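Local coordinates for beta-1,4-exocellulase (Thermobifida fusca, PDB 4B4H), which breaks down cellulose as a glycoside hydrolase family 6 cellobiohydrolase, this chain being the catalytic domain of a longer protein, at residues 87-92 with 161-166; 138-143 with 152-157; 222-227 with 260-265. All blocks are in the same frame, centred on the assembly; numbering follows the deposited sequence.

Contact 1: residues 87-92 with 161-166; sequences RDCAAL and GGYVNG
Tyr163 alone brings the 161-166 segment up to Arg87, Asp88 and Cys89, at the very start of helix 162-175. Gly161 is the N-cap, its positive phi of 71° ending the preceding helix, and its O takes the N-H of Asn165 to begin the new one. From the second residue of helix 162-175, Tyr163 reaches across with CG anti to the carbonyl carbon (chi1 -78°). Its OH accepts from Cys89 N at 2.9 Å, a bent bond of 134°, and is also hydrogen-bonded to Gly86 O, so the buried hydroxyl is held twice. Cys89 SG lies obliquely beside the ring, 3.8 Å from Tyr163 CE2. A phenylalanine here would probably leave the buried Cys89 N-H and Gly86 O without their mate and free the turn to shift. That turn, type I from Asp88 to Ala91, carries Asp88, a predicted active-site residue; Asp88 OD2 receives Arg87 NE at 2.8 Å in a salt bridge. The loop follows strand 75-81, and the tyrosine packs between it and Leu141 of helix 140-143 and Met157 of helix 152-160.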
ATOM      1  N   ARG A  87      -7.395  -9.588  10.508  1.00  7.14           N
ATOM      2  CA  ARG A  87      -6.897  -8.635   9.512  1.00  7.21           C
ATOM      3  C   ARG A  87      -7.637  -7.303   9.543  1.00  7.71           C
ATOM      4  O   ARG A  87      -8.842  -7.253   9.809  1.00  8.15           O
ATOM      5  CB  ARG A  87      -7.025  -9.256   8.114  1.00  7.05           C
ATOM      6  CG  ARG A  87      -5.949  -8.793   7.129  1.00  6.96           C
ATOM      7  CD  ARG A  87      -6.112  -9.514   5.799  1.00  6.99           C
ATOM      8  NE  ARG A  87      -7.142  -8.874   4.990  1.00  7.08           N
ATOM      9  CZ  ARG A  87      -7.480  -9.230   3.753  1.00  7.22           C
ATOM     10  NH1 ARG A  87      -6.842 -10.224   3.135  1.00  7.11           N
ATOM     11  NH2 ARG A  87      -8.433  -8.553   3.118  1.00  7.92           N
ATOM     12  N   ASP A  88      -6.920  -6.219   9.257  1.00  8.08           N
ATOM     13  CA  ASP A  88      -7.570  -4.916   9.092  1.00  8.46           C
ATOM     14  C   ASP A  88      -8.380  -4.554  10.352  1.00  8.99           C
ATOM     15  O   ASP A  88      -9.545  -4.193  10.257  1.00  9.20           O
ATOM     16  CB  ASP A  88      -8.483  -4.947   7.845  1.00  8.43           C
ATOM     17  CG  ASP A  88      -7.736  -5.375   6.565  1.00  8.00           C
ATOM     18  OD1 ASP A  88      -6.765  -4.688   6.187  1.00  7.94           O
ATOM     19  OD2 ASP A  88      -8.129  -6.368   5.900  1.00  8.01           O
ATOM     20  N   CYS A  89      -7.737  -4.620  11.523  1.00  9.40           N
ATOM     21  CA  CYS A  89      -8.439  -4.648  12.823  1.00 10.18           C
ATOM     22  C   CYS A  89      -9.243  -3.392  13.168  1.00 10.58           C
ATOM     23  O   CYS A  89     -10.027  -3.416  14.117  1.00 10.87           O
ATOM     24  CB  CYS A  89      -7.473  -4.976  13.968  1.00 10.47           C
ATOM     25  SG  CYS A  89      -6.157  -3.748  14.196  1.00 10.48           S
ATOM     26  N   ALA A  90      -9.044  -2.315  12.416  1.00 11.06           N
ATOM     27  CA  ALA A  90      -9.780  -1.067  12.653  1.00 11.48           C
ATOM     28  C   ALA A  90     -10.955  -0.897  11.708  1.00 11.65           C
ATOM     29  O   ALA A  90     -11.778   0.001  11.907  1.00 12.55           O
ATOM     30  CB  ALA A  90      -8.855   0.141  12.549  1.00 12.05           C
ATOM     31  N   ALA A  91     -11.017  -1.731  10.671  1.00 11.56           N
ATOM     32  CA  ALA A  91     -12.037  -1.577   9.635  1.00 11.43           C
ATOM     33  C   ALA A  91     -13.415  -1.999  10.134  1.00 11.83           C
ATOM     34  O   ALA A  91     -13.536  -2.842  11.030  1.00 11.66           O
ATOM     35  CB  ALA A  91     -11.668  -2.355   8.378  1.00 11.71           C
ATOM     36  N   LEU A  92     -14.443  -1.386   9.560  1.00 12.27           N
ATOM     37  CA  LEU A  92     -15.831  -1.743   9.867  1.00 12.87           C
ATOM     38  C   LEU A  92     -16.139  -3.186   9.485  1.00 13.79           C
ATOM     39  O   LEU A  92     -16.904  -3.884  10.169  1.00 14.18           O
ATOM     40  CB  LEU A  92     -16.794  -0.804   9.139  1.00 12.36           C
ATOM     41  CG  LEU A  92     -16.768   0.674   9.541  1.00 12.05           C
ATOM     42  CD1 LEU A  92     -17.656   1.524   8.637  1.00 11.56           C
ATOM     43  CD2 LEU A  92     -17.152   0.867  11.002  1.00 11.66           C
ATOM     44  N   GLY A 161      -0.410 -10.415  20.358  1.00 10.20           N
ATOM     45  CA  GLY A 161       0.809 -10.389  19.548  1.00  9.46           C
ATOM     46  C   GLY A 161       0.634 -11.023  18.180  1.00  9.28           C
ATOM     47  O   GLY A 161       1.597 -11.495  17.582  1.00  9.52           O
ATOM     48  N   GLY A 162      -0.597 -11.028  17.682  1.00  8.39           N
ATOM     49  CA  GLY A 162      -0.917 -11.768  16.448  1.00  7.92           C
ATOM     50  C   GLY A 162      -0.302 -11.111  15.229  1.00  7.60           C
ATOM     51  O   GLY A 162       0.260 -11.796  14.391  1.00  7.51           O
ATOM     52  N   TYR A 163      -0.464  -9.793  15.121  1.00  7.38           N
ATOM     53  CA  TYR A 163       0.206  -9.012  14.072  1.00  7.06           C
ATOM     54  C   TYR A 163       1.720  -9.051  14.172  1.00  7.06           C
ATOM     55  O   TYR A 163       2.394  -9.347  13.192  1.00  6.88           O
ATOM     56  CB  TYR A 163      -0.242  -7.554  14.105  1.00  7.13           C
ATOM     57  CG  TYR A 163      -1.592  -7.232  13.505  1.00  6.97           C
ATOM     58  CD1 TYR A 163      -2.550  -8.223  13.232  1.00  6.89           C
ATOM     59  CD2 TYR A 163      -1.921  -5.910  13.244  1.00  7.00           C
ATOM     60  CE1 TYR A 163      -3.787  -7.885  12.691  1.00  6.92           C
ATOM     61  CE2 TYR A 163      -3.147  -5.565  12.708  1.00  6.95           C
ATOM     62  CZ  TYR A 163      -4.080  -6.555  12.436  1.00  7.03           C
ATOM     63  OH  TYR A 163      -5.295  -6.199  11.901  1.00  6.96           O
ATOM     64  N   VAL A 164       2.258  -8.765  15.354  1.00  6.93           N
ATOM     65  CA  VAL A 164       3.713  -8.699  15.529  1.00  7.15           C
ATOM     66  C   VAL A 164       4.341 -10.062  15.203  1.00  7.23           C
ATOM     67  O   VAL A 164       5.296 -10.157  14.424  1.00  7.62           O
ATOM     68  CB  VAL A 164       4.087  -8.199  16.955  1.00  7.07           C
ATOM     69  CG1 VAL A 164       5.579  -8.330  17.217  1.00  7.40           C
ATOM     70  CG2 VAL A 164       3.630  -6.770  17.161  1.00  7.58           C
ATOM     71  N   ASN A 165       3.802 -11.121  15.795  1.00  7.59           N
ATOM     72  CA  ASN A 165       4.339 -12.464  15.597  1.00  7.71           C
ATOM     73  C   ASN A 165       4.069 -13.040  14.207  1.00  7.23           C
ATOM     74  O   ASN A 165       4.905 -13.768  13.680  1.00  7.12           O
ATOM     75  CB  ASN A 165       3.808 -13.425  16.663  1.00  8.43           C
ATOM     76  CG  ASN A 165       4.416 -13.170  18.027  1.00  9.09           C
ATOM     77  OD1 ASN A 165       5.513 -12.638  18.150  1.00  9.79           O
ATOM     78  ND2 ASN A 165       3.697 -13.570  19.072  1.00  9.49           N
ATOM     79  N   GLY A 166       2.901 -12.724  13.638  1.00  7.14           N
ATOM     80  CA  GLY A 166       2.570 -13.127  12.268  1.00  6.83           C
ATOM     81  C   GLY A 166       3.577 -12.534  11.301  1.00  6.80           C
ATOM     82  O   GLY A 166       4.208 -13.269  10.542  1.00  6.86           O
TER

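Contact 2: residues 138-143 with 152-157; sequences LPNLVT and ELCAYM
The flat amide of Asn140 meets the 152-157 helix with neither face nor edge: it is the CB at its root that touches Cys154, 3.7 Å from SG. The polar edge of the amide is spent elsewhere. Asn140 OD1 is hydrogen-bonded to Asn144 ND2, while ND2 reaches Ser137 O and Asp136 OD1, the latter belonging to the predicted proton donor, consistent with Asn140 positioning that carboxylate as a second-shell residue. The other planar group involved is the backbone carbonyl of Cys154, whose O is approached by the methyl Leu141 CD2 at 3.4 Å. With chi1 at -48°, Leu141 CG lies beside the backbone N; CD1 is the branch that continues anti to CA, and CD2, the other methyl, is turned to helix 152-160, where it also comes within 4.3 Å of Met157 CB. Beyond CB the Met157 chain, with all three torsions near -60°, curls away from Leu141. In the fold these are two consecutive helices joined by an eight-residue loop, in the segment that follows strand 127-133 of the family 6 distorted beta/alpha barrel. The two backbones come close, Leu141 CA lying 6.2 Å from Cys154 CA, yet no hydrogen bond joins the segments: the contacts are a methyl against a carbonyl oxygen, a CB against sulfur and a methyl against a methionine CB. Cys154 SG is at the same time half of the disulfide to Cys89. Pro139 O accepts from Val142 N, Thr143 N and Thr143 OG1. Trp191 NE1, from a predicted substrate-binding residue, is hydrogen-bonded to that same Thr143 OG1.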
ATOM      1  N   LEU A 138       0.516  -3.414  11.250  1.00  6.58           N
ATOM      2  CA  LEU A 138       1.217  -2.899  12.422  1.00  6.66           C
ATOM      3  C   LEU A 138       0.847  -1.491  12.904  1.00  7.06           C
ATOM      4  O   LEU A 138       0.780  -1.263  14.118  1.00  6.82           O
ATOM      5  CB  LEU A 138       2.738  -2.998  12.207  1.00  6.68           C
ATOM      6  CG  LEU A 138       3.276  -4.429  12.073  1.00  6.62           C
ATOM      7  CD1 LEU A 138       4.765  -4.430  11.795  1.00  6.66           C
ATOM      8  CD2 LEU A 138       2.940  -5.299  13.283  1.00  6.77           C
ATOM      9  N   PRO A 139       0.647  -0.519  11.979  1.00  7.29           N
ATOM     10  CA  PRO A 139       0.371   0.835  12.506  1.00  7.77           C
ATOM     11  C   PRO A 139      -0.988   0.969  13.221  1.00  8.12           C
ATOM     12  O   PRO A 139      -1.186   1.910  13.993  1.00  7.78           O
ATOM     13  CB  PRO A 139       0.465   1.728  11.250  1.00  7.82           C
ATOM     14  CG  PRO A 139       1.358   0.942  10.311  1.00  7.74           C
ATOM     15  CD  PRO A 139       0.938  -0.485  10.531  1.00  7.55           C
ATOM     16  N   ASN A 140      -1.891   0.013  13.008  1.00  8.72           N
ATOM     17  CA  ASN A 140      -3.145  -0.027  13.774  1.00  9.63           C
ATOM     18  C   ASN A 140      -2.880  -0.185  15.275  1.00 10.17           C
ATOM     19  O   ASN A 140      -3.629   0.346  16.097  1.00 10.30           O
ATOM     20  CB  ASN A 140      -4.057  -1.154  13.303  1.00  9.77           C
ATOM     21  CG  ASN A 140      -4.671  -0.876  11.947  1.00  9.95           C
ATOM     22  OD1 ASN A 140      -5.536  -0.019  11.801  1.00 10.49           O
ATOM     23  ND2 ASN A 140      -4.243  -1.627  10.950  1.00 10.02           N
ATOM     24  N   LEU A 141      -1.812  -0.904  15.621  1.00 10.47           N
ATOM     25  CA  LEU A 141      -1.456  -1.148  17.020  1.00 11.25           C
ATOM     26  C   LEU A 141      -0.823   0.060  17.702  1.00 11.92           C
ATOM     27  O   LEU A 141      -0.599   0.040  18.912  1.00 12.34           O
ATOM     28  CB  LEU A 141      -0.577  -2.395  17.163  1.00 11.34           C
ATOM     29  CG  LEU A 141      -1.103  -3.622  16.420  1.00 11.55           C
ATOM     30  CD1 LEU A 141      -0.148  -4.785  16.594  1.00 11.23           C
ATOM     31  CD2 LEU A 141      -2.501  -4.022  16.859  1.00 12.00           C
ATOM     32  N   VAL A 142      -0.524   1.091  16.913  1.00 12.45           N
ATOM     33  CA  VAL A 142      -0.041   2.385  17.420  1.00 12.97           C
ATOM     34  C   VAL A 142      -1.229   3.328  17.643  1.00 12.68           C
ATOM     35  O   VAL A 142      -1.350   3.946  18.703  1.00 13.16           O
ATOM     36  CB  VAL A 142       0.954   3.053  16.432  1.00 13.62           C
ATOM     37  CG1 VAL A 142       1.398   4.422  16.949  1.00 14.09           C
ATOM     38  CG2 VAL A 142       2.152   2.150  16.172  1.00 13.83           C
ATOM     39  N   THR A 143      -2.108   3.405  16.649  1.00 12.62           N
ATOM     40  CA  THR A 143      -3.070   4.505  16.527  1.00 13.06           C
ATOM     41  C   THR A 143      -4.521   4.134  16.837  1.00 13.39           C
ATOM     42  O   THR A 143      -5.335   4.998  17.192  1.00 13.31           O
ATOM     43  CB  THR A 143      -3.062   5.062  15.097  1.00 12.83           C
ATOM     44  OG1 THR A 143      -3.548   4.049  14.206  1.00 13.27           O
ATOM     45  CG2 THR A 143      -1.650   5.481  14.675  1.00 12.74           C
ATOM     46  N   GLU A 152     -11.785  -2.685  19.673  1.00 13.55           N
ATOM     47  CA  GLU A 152     -11.538  -3.833  20.541  1.00 13.75           C
ATOM     48  C   GLU A 152     -10.733  -4.904  19.810  1.00 12.48           C
ATOM     49  O   GLU A 152      -9.877  -5.554  20.409  1.00 11.97           O
ATOM     50  CB  GLU A 152     -12.856  -4.380  21.087  1.00 15.27           C
ATOM     51  CG  GLU A 152     -13.666  -3.300  21.798  1.00 17.21           C
ATOM     52  CD  GLU A 152     -14.534  -3.798  22.938  1.00 18.31           C
ATOM     53  OE1 GLU A 152     -14.254  -4.872  23.524  1.00 19.46           O
ATOM     54  OE2 GLU A 152     -15.506  -3.084  23.265  1.00 19.79           O
ATOM     55  N   LEU A 153     -10.994  -5.071  18.518  1.00 11.46           N
ATOM     56  CA  LEU A 153     -10.167  -5.950  17.696  1.00 10.66           C
ATOM     57  C   LEU A 153      -8.682  -5.580  17.678  1.00 10.35           C
ATOM     58  O   LEU A 153      -7.840  -6.459  17.879  1.00  9.66           O
ATOM     59  CB  LEU A 153     -10.708  -6.087  16.269  1.00  9.97           C
ATOM     60  CG  LEU A 153     -10.004  -7.122  15.378  1.00  9.84           C
ATOM     61  CD1 LEU A 153      -9.998  -8.512  16.007  1.00  9.45           C
ATOM     62  CD2 LEU A 153     -10.635  -7.172  13.996  1.00  9.72           C
ATOM     63  N   CYS A 154      -8.349  -4.312  17.435  1.00 10.44           N
ATOM     64  CA  CYS A 154      -6.936  -3.912  17.451  1.00 10.47           C
ATOM     65  C   CYS A 154      -6.271  -4.126  18.813  1.00 10.11           C
ATOM     66  O   CYS A 154      -5.162  -4.668  18.883  1.00  9.98           O
ATOM     67  CB  CYS A 154      -6.729  -2.479  16.979  1.00 10.92           C
ATOM     68  SG  CYS A 154      -7.077  -2.209  15.224  1.00 12.92           S
ATOM     69  N   ALA A 155      -6.933  -3.694  19.887  1.00 10.09           N
ATOM     70  CA  ALA A 155      -6.431  -3.923  21.236  1.00 10.14           C
ATOM     71  C   ALA A 155      -6.122  -5.412  21.470  1.00 10.06           C
ATOM     72  O   ALA A 155      -5.056  -5.764  21.998  1.00 10.00           O
ATOM     73  CB  ALA A 155      -7.426  -3.404  22.267  1.00  9.91           C
ATOM     74  N   TYR A 156      -7.039  -6.280  21.033  1.00 10.05           N
ATOM     75  CA  TYR A 156      -6.858  -7.731  21.134  1.00  9.90           C
ATOM     76  C   TYR A 156      -5.634  -8.267  20.373  1.00  9.41           C
ATOM     77  O   TYR A 156      -4.902  -9.125  20.883  1.00  9.04           O
ATOM     78  CB  TYR A 156      -8.114  -8.455  20.642  1.00 10.33           C
ATOM     79  CG  TYR A 156      -8.180  -9.920  20.989  1.00 10.64           C
ATOM     80  CD1 TYR A 156      -8.486 -10.336  22.284  1.00 10.69           C
ATOM     81  CD2 TYR A 156      -7.970 -10.903  20.012  1.00 10.84           C
ATOM     82  CE1 TYR A 156      -8.573 -11.687  22.608  1.00 10.93           C
ATOM     83  CE2 TYR A 156      -8.057 -12.253  20.323  1.00 11.13           C
ATOM     84  CZ  TYR A 156      -8.359 -12.638  21.617  1.00 11.14           C
ATOM     85  OH  TYR A 156      -8.433 -13.974  21.931  1.00 11.55           O
ATOM     86  N   MET A 157      -5.448  -7.792  19.141  1.00  9.00           N
ATOM     87  CA  MET A 157      -4.307  -8.214  18.323  1.00  9.44           C
ATOM     88  C   MET A 157      -2.984  -7.698  18.903  1.00  9.67           C
ATOM     89  O   MET A 157      -1.949  -8.373  18.813  1.00 10.02           O
ATOM     90  CB  MET A 157      -4.509  -7.777  16.859  1.00  8.68           C
ATOM     91  CG  MET A 157      -5.740  -8.365  16.149  1.00  8.34           C
ATOM     92  SD  MET A 157      -5.986 -10.152  16.405  1.00  7.84           S
ATOM     93  CE  MET A 157      -4.432 -10.804  15.812  1.00  7.67           C
TER

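Contact 3: residues 222-227 with 260-265; sequences FISNTA and VDELSF
Glu262 and Ser224 carry this contact, with Asn225 laid against the glutamate chain. Ser224 OG donates to Glu262 OE1 over 2.6 Å, reaching the carboxylate on its anti side and only 17° out of its plane. The glutamate, bent at chi2 (-61°), turns its head back to the strand end. Asn225 stacks its amide on that carboxylate, the planes 30° apart, with Asn225 CG 3.9 Å from Glu262 CG; the amide's OD1 is hydrogen-bonded to Ser230 N. Ser224 CB also meets the edge of the Phe265 ring, 4.2 Å from CE2. The helix start is secured by its N-cap, Asp261, whose OD1 takes Ser264 N at 3.2 Å and Ser264 OG at 2.7 Å from opposite faces of the carboxylate plane. Strand 221-224 and strand 283-287 pair in parallel, and helix 262-276 lies between them in sequence, so the contact ties a beta-alpha-beta crossover together at the carboxyl end of its first strand. Glu262 OE2 is hydrogen-bonded to His189 N, next to the predicted substrate-binding His188. With both oxygens engaged by donors and the helix start nearby, the buried carboxylate is likely to be stabilised as the anion.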
ATOM      1  N   PHE A 222      11.013  -0.940   3.182  1.00  6.54           N
ATOM      2  CA  PHE A 222       9.657  -0.594   3.561  1.00  6.38           C
ATOM      3  C   PHE A 222       8.908  -0.030   2.359  1.00  6.17           C
ATOM      4  O   PHE A 222       9.501   0.540   1.463  1.00  6.01           O
ATOM      5  CB  PHE A 222       9.683   0.404   4.729  1.00  6.91           C
ATOM      6  CG  PHE A 222      10.270  -0.166   5.998  1.00  7.21           C
ATOM      7  CD1 PHE A 222      11.648  -0.233   6.194  1.00  7.47           C
ATOM      8  CD2 PHE A 222       9.433  -0.668   6.986  1.00  7.50           C
ATOM      9  CE1 PHE A 222      12.184  -0.777   7.359  1.00  7.62           C
ATOM     10  CE2 PHE A 222       9.962  -1.213   8.145  1.00  7.73           C
ATOM     11  CZ  PHE A 222      11.326  -1.269   8.330  1.00  7.77           C
ATOM     12  N   ILE A 223       7.600  -0.210   2.347  1.00  5.96           N
ATOM     13  CA  ILE A 223       6.741   0.363   1.314  1.00  5.64           C
ATOM     14  C   ILE A 223       5.642   1.235   1.914  1.00  5.76           C
ATOM     15  O   ILE A 223       4.893   0.784   2.815  1.00  5.62           O
ATOM     16  CB  ILE A 223       6.147  -0.717   0.371  1.00  5.66           C
ATOM     17  CG1 ILE A 223       5.219  -0.085  -0.667  1.00  5.65           C
ATOM     18  CG2 ILE A 223       5.356  -1.758   1.164  1.00  5.63           C
ATOM     19  CD1 ILE A 223       4.799  -1.032  -1.771  1.00  5.66           C
ATOM     20  N   SER A 224       5.512   2.435   1.358  1.00  5.51           N
ATOM     21  CA  SER A 224       4.411   3.337   1.696  1.00  5.53           C
ATOM     22  C   SER A 224       3.395   3.515   0.577  1.00  5.42           C
ATOM     23  O   SER A 224       3.683   3.257  -0.630  1.00  5.23           O
ATOM     24  CB  SER A 224       4.923   4.723   2.113  1.00  5.67           C
ATOM     25  OG  SER A 224       4.977   5.624   1.014  1.00  6.00           O
ATOM     26  N   ASN A 225       2.213   3.972   1.008  1.00  5.36           N
ATOM     27  CA  ASN A 225       1.110   4.367   0.136  1.00  5.46           C
ATOM     28  C   ASN A 225       0.413   3.195  -0.557  1.00  5.37           C
ATOM     29  O   ASN A 225      -0.304   3.405  -1.533  1.00  5.46           O
ATOM     30  CB  ASN A 225       1.594   5.375  -0.925  1.00  5.50           C
ATOM     31  CG  ASN A 225       0.519   6.327  -1.356  1.00  5.93           C
ATOM     32  OD1 ASN A 225      -0.391   6.635  -0.592  1.00  6.13           O
ATOM     33  ND2 ASN A 225       0.621   6.820  -2.597  1.00  5.81           N
ATOM     34  N   THR A 226       0.619   1.970  -0.053  1.00  5.34           N
ATOM     35  CA  THR A 226       0.185   0.769  -0.795  1.00  5.45           C
ATOM     36  C   THR A 226      -1.326   0.780  -0.932  1.00  5.74           C
ATOM     37  O   THR A 226      -2.043   0.900   0.067  1.00  6.08           O
ATOM     38  CB  THR A 226       0.615  -0.554  -0.136  1.00  5.43           C
ATOM     39  OG1 THR A 226       1.992  -0.490   0.213  1.00  5.47           O
ATOM     40  CG2 THR A 226       0.410  -1.683  -1.126  1.00  5.22           C
ATOM     41  N   ALA A 227      -1.794   0.667  -2.173  1.00  5.86           N
ATOM     42  CA  ALA A 227      -3.223   0.750  -2.504  1.00  6.19           C
ATOM     43  C   ALA A 227      -3.899   2.062  -2.079  1.00  6.41           C
ATOM     44  O   ALA A 227      -5.145   2.146  -2.056  1.00  6.90           O
ATOM     45  CB  ALA A 227      -3.982  -0.445  -1.933  1.00  6.08           C
ATOM     46  N   VAL A 260       3.387  16.594   4.139  1.00 10.31           N
ATOM     47  CA  VAL A 260       2.282  16.776   3.192  1.00 10.24           C
ATOM     48  C   VAL A 260       2.339  15.805   1.993  1.00 10.07           C
ATOM     49  O   VAL A 260       1.496  15.859   1.094  1.00 10.27           O
ATOM     50  CB  VAL A 260       2.226  18.228   2.644  1.00 10.21           C
ATOM     51  CG1 VAL A 260       2.140  19.230   3.782  1.00 10.52           C
ATOM     52  CG2 VAL A 260       3.434  18.540   1.762  1.00 10.07           C
ATOM     53  N   ASP A 261       3.346  14.937   1.977  1.00 10.03           N
ATOM     54  CA  ASP A 261       3.517  13.976   0.877  1.00 10.04           C
ATOM     55  C   ASP A 261       4.308  12.738   1.300  1.00  9.25           C
ATOM     56  O   ASP A 261       4.891  12.701   2.379  1.00  9.24           O
ATOM     57  CB  ASP A 261       4.102  14.659  -0.374  1.00 10.77           C
ATOM     58  CG  ASP A 261       5.450  15.320  -0.130  1.00 11.50           C
ATOM     59  OD1 ASP A 261       6.298  14.762   0.603  1.00 12.10           O
ATOM     60  OD2 ASP A 261       5.663  16.404  -0.706  1.00 12.74           O
ATOM     61  N   GLU A 262       4.333  11.730   0.433  1.00  8.70           N
ATOM     62  CA  GLU A 262       4.927  10.436   0.762  1.00  8.27           C
ATOM     63  C   GLU A 262       6.448  10.433   0.712  1.00  8.07           C
ATOM     64  O   GLU A 262       7.104   9.750   1.504  1.00  8.04           O
ATOM     65  CB  GLU A 262       4.381   9.346  -0.167  1.00  8.05           C
ATOM     66  CG  GLU A 262       2.926   8.972   0.084  1.00  7.92           C
ATOM     67  CD  GLU A 262       2.711   8.429   1.486  1.00  7.96           C
ATOM     68  OE1 GLU A 262       3.135   7.301   1.767  1.00  7.64           O
ATOM     69  OE2 GLU A 262       2.146   9.148   2.333  1.00  7.65           O
ATOM     70  N   LEU A 263       7.016  11.188  -0.218  1.00  8.36           N
ATOM     71  CA  LEU A 263       8.450  11.149  -0.379  1.00  8.52           C
ATOM     72  C   LEU A 263       9.179  11.717   0.838  1.00  8.52           C
ATOM     73  O   LEU A 263      10.118  11.089   1.350  1.00  8.71           O
ATOM     74  CB  LEU A 263       8.886  11.845  -1.666  1.00  8.53           C
ATOM     75  CG  LEU A 263      10.397  11.794  -1.916  1.00  8.60           C
ATOM     76  CD1 LEU A 263      10.919  10.382  -2.092  1.00  8.43           C
ATOM     77  CD2 LEU A 263      10.771  12.639  -3.123  1.00  8.74           C
ATOM     78  N   SER A 264       8.746  12.889   1.310  1.00  8.73           N
ATOM     79  CA  SER A 264       9.339  13.466   2.510  1.00  9.11           C
ATOM     80  C   SER A 264       9.253  12.470   3.652  1.00  8.97           C
ATOM     81  O   SER A 264      10.208  12.271   4.389  1.00  9.39           O
ATOM     82  CB  SER A 264       8.627  14.757   2.901  1.00  9.35           C
ATOM     83  OG  SER A 264       7.249  14.522   3.129  1.00  9.89           O
ATOM     84  N   PHE A 265       8.083  11.843   3.765  1.00  8.56           N
ATOM     85  CA  PHE A 265       7.775  10.874   4.802  1.00  8.61           C
ATOM     86  C   PHE A 265       8.701   9.649   4.787  1.00  8.47           C
ATOM     87  O   PHE A 265       9.394   9.382   5.774  1.00  8.34           O
ATOM     88  CB  PHE A 265       6.290  10.488   4.706  1.00  8.63           C
ATOM     89  CG  PHE A 265       5.897   9.291   5.543  1.00  8.66           C
ATOM     90  CD1 PHE A 265       5.921   9.342   6.933  1.00  8.74           C
ATOM     91  CD2 PHE A 265       5.500   8.109   4.924  1.00  8.63           C
ATOM     92  CE1 PHE A 265       5.533   8.241   7.684  1.00  8.98           C
ATOM     93  CE2 PHE A 265       5.125   7.005   5.667  1.00  8.85           C
ATOM     94  CZ  PHE A 265       5.148   7.068   7.048  1.00  8.91           C
TER

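Contacts 1 and 2 form one continuous cluster, their centres 6 Å apart, while contact 3 lies about 21 Å from both, centre to centre. Along the chain, both segments of contact 2 fall between those of contact 1, and contact 3 follows. The Cys89-Cys154 disulfide ties the 87-92 loop covalently to contact 2; separately, helices 152-160 and 162-175 are consecutive. All three lie in the catalytic domain: contact 3 includes strand 221-224 of its central sheet, while contacts 1 and 2 lie in loops and helices after strands 75-81 and 127-133. Predicted catalytic or substrate-binding residues lie in contact 1 (Asp88) and beside contacts 2 and 3, which places all three near the active-site region.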